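Oxidoreductase (Azotobacter vinelandii, PDB 7D5M) binds NAD+ as an inositol dehydrogenase homolog of the Gfo/Idh/MocA family and probably oxidises a polyol or sugar-like substrate by passing hydride to the nicotinamide. Local coordinates at residues N134-V138 with A343-E348. Sequence-based numbering, arbitrary orientation.
Sequences NNRVV and AMDATE
R136 and E348 form a salt bridge through one carboxylate oxygen: R136 NH1 donates to the syn lone pair of E348 OE2 at 3.1 Å, and R136 NH2 adds a weak bond. The guanidinium and carboxylate planes stand 85° apart, so the pair is not the flat two-oxygen kind. Beside it, the T347 methyl CG2 packs on the loop, 3.2 Å from N135 O and 3.8 Å from N135 ND2. V137 CG2 rests against the helix, 3.5 Å from T347 OG1 and 4.0 Å from A343 CB, while V137 CB meets M344 CG. T347 OG1 sits beside its own backbone N, anti to the carbonyl carbon (chi1 -63°), and turns back to A343 O at 2.8 Å, a carbonyl that T347 N approaches from the opposite face. One water joins N135 ND2 to T347 O. Behind the salt bridge, R136 bends at chi2 and chi3; NE gives weak bonds to both N134 O and N135 O, and NH2 another to N135 O. NH1 also reaches G108 O, and H110 NE2 bonds E348 OE2. A leucine in place of R136 would probably leave E348 without its cationic mate and G108 O without this donor. N135, with positive phi, closes helix 121-133 in a Schellman motif just before strand 138-140, outermost of the Rossmann sheet within this chain. The contact thus fastens helix 329-349 to the NAD-binding domain: a buried apolar patch around V137, bordered by a charge pair whose positive member probably also offsets the N134 and N135 carbonyls just past helix 121-133.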
loop_
_atom_site.group_PDB
_atom_site.type_symbol
_atom_site.label_atom_id
_atom_site.label_comp_id
_atom_site.label_asym_id
_atom_site.label_seq_id
_atom_site.Cartn_x
_atom_site.Cartn_y
_atom_site.Cartn_z
ATOM N N ASN A 134 -14.933 1.222 47.392
ATOM C CA ASN A 134 -16.019 0.221 47.224
ATOM C C ASN A 134 -15.482 -1.076 46.589
ATOM O O ASN A 134 -16.281 -1.970 46.330
ATOM C CB ASN A 134 -17.178 0.837 46.440
ATOM C CG ASN A 134 -17.942 1.839 47.281
ATOM O OD1 ASN A 134 -18.749 1.432 48.111
ATOM N ND2 ASN A 134 -17.658 3.125 47.114
ATOM N N ASN A 135 -14.175 -1.139 46.296
ATOM C CA ASN A 135 -13.467 -2.338 45.792
ATOM C C ASN A 135 -14.151 -2.785 44.497
ATOM O O ASN A 135 -14.433 -3.983 44.349
ATOM C CB ASN A 135 -13.434 -3.445 46.854
ATOM C CG ASN A 135 -12.482 -4.564 46.501
ATOM O OD1 ASN A 135 -11.500 -4.347 45.798
ATOM N ND2 ASN A 135 -12.753 -5.761 46.995
ATOM N N ARG A 136 -14.456 -1.835 43.611
ATOM C CA ARG A 136 -15.133 -2.116 42.326
ATOM C C ARG A 136 -14.110 -1.972 41.199
ATOM O O ARG A 136 -13.206 -1.128 41.298
ATOM C CB ARG A 136 -16.322 -1.173 42.092
ATOM C CG ARG A 136 -17.390 -1.188 43.180
ATOM C CD ARG A 136 -18.120 -2.511 43.359
ATOM N NE ARG A 136 -17.335 -3.515 44.072
ATOM C CZ ARG A 136 -17.645 -4.803 44.170
ATOM N NH1 ARG A 136 -18.767 -5.258 43.641
ATOM N NH2 ARG A 136 -16.834 -5.629 44.810
ATOM N N VAL A 137 -14.259 -2.809 40.181
ATOM C CA VAL A 137 -13.557 -2.682 38.874
ATOM C C VAL A 137 -14.275 -1.598 38.073
ATOM O O VAL A 137 -15.512 -1.623 38.027
ATOM C CB VAL A 137 -13.562 -4.022 38.125
ATOM C CG1 VAL A 137 -12.979 -3.880 36.731
ATOM C CG2 VAL A 137 -12.835 -5.098 38.915
ATOM N N VAL A 138 -13.524 -0.671 37.484
ATOM C CA VAL A 138 -14.054 0.267 36.454
ATOM C C VAL A 138 -13.239 0.043 35.180
ATOM O O VAL A 138 -12.083 0.482 35.132
ATOM C CB VAL A 138 -14.016 1.739 36.910
ATOM C CG1 VAL A 138 -14.480 2.675 35.801
ATOM C CG2 VAL A 138 -14.859 1.960 38.159
ATOM N N ALA A 343 -11.833 -9.848 35.856
ATOM C CA ALA A 343 -11.412 -8.931 36.941
ATOM C C ALA A 343 -12.554 -8.787 37.952
ATOM O O ALA A 343 -12.296 -8.821 39.177
ATOM C CB ALA A 343 -11.002 -7.592 36.366
ATOM N N MET A 344 -13.782 -8.631 37.463
ATOM C CA MET A 344 -14.983 -8.467 38.315
ATOM C C MET A 344 -15.183 -9.748 39.131
ATOM O O MET A 344 -15.355 -9.658 40.373
ATOM C CB MET A 344 -16.214 -8.186 37.457
ATOM C CG MET A 344 -16.143 -6.831 36.791
ATOM S SD MET A 344 -17.494 -6.603 35.631
ATOM C CE MET A 344 -17.012 -5.039 34.895
ATOM N N ASP A 345 -15.134 -10.896 38.462
ATOM C CA ASP A 345 -15.309 -12.226 39.102
ATOM C C ASP A 345 -14.178 -12.453 40.114
ATOM O O ASP A 345 -14.500 -12.899 41.239
ATOM C CB ASP A 345 -15.353 -13.344 38.060
ATOM C CG ASP A 345 -15.431 -14.721 38.690
ATOM O OD1 ASP A 345 -16.499 -15.056 39.225
ATOM O OD2 ASP A 345 -14.406 -15.413 38.669
ATOM N N ALA A 346 -12.930 -12.144 39.746
ATOM C CA ALA A 346 -11.732 -12.299 40.610
ATOM C C ALA A 346 -11.894 -11.424 41.858
ATOM O O ALA A 346 -11.453 -11.859 42.953
ATOM C CB ALA A 346 -10.464 -11.966 39.870
ATOM N N THR A 347 -12.492 -10.236 41.713
ATOM C CA THR A 347 -12.689 -9.290 42.841
ATOM C C THR A 347 -13.655 -9.949 43.834
ATOM O O THR A 347 -13.330 -10.000 45.044
ATOM C CB THR A 347 -13.150 -7.909 42.347
ATOM O OG1 THR A 347 -12.124 -7.348 41.526
ATOM C CG2 THR A 347 -13.455 -6.954 43.482
ATOM N N GLU A 348 -14.778 -10.471 43.338
ATOM C CA GLU A 348 -15.816 -11.160 44.150
ATOM C C GLU A 348 -15.194 -12.355 44.880
ATOM O O GLU A 348 -15.535 -12.558 46.055
ATOM C CB GLU A 348 -16.982 -11.636 43.282
ATOM C CG GLU A 348 -17.782 -10.508 42.655
ATOM C CD GLU A 348 -18.205 -9.428 43.633
ATOM O OE1 GLU A 348 -18.716 -9.790 44.709
ATOM O OE2 GLU A 348 -18.009 -8.232 43.323
HETATM O O HOH W 1 -11.878 -8.604 46.732
#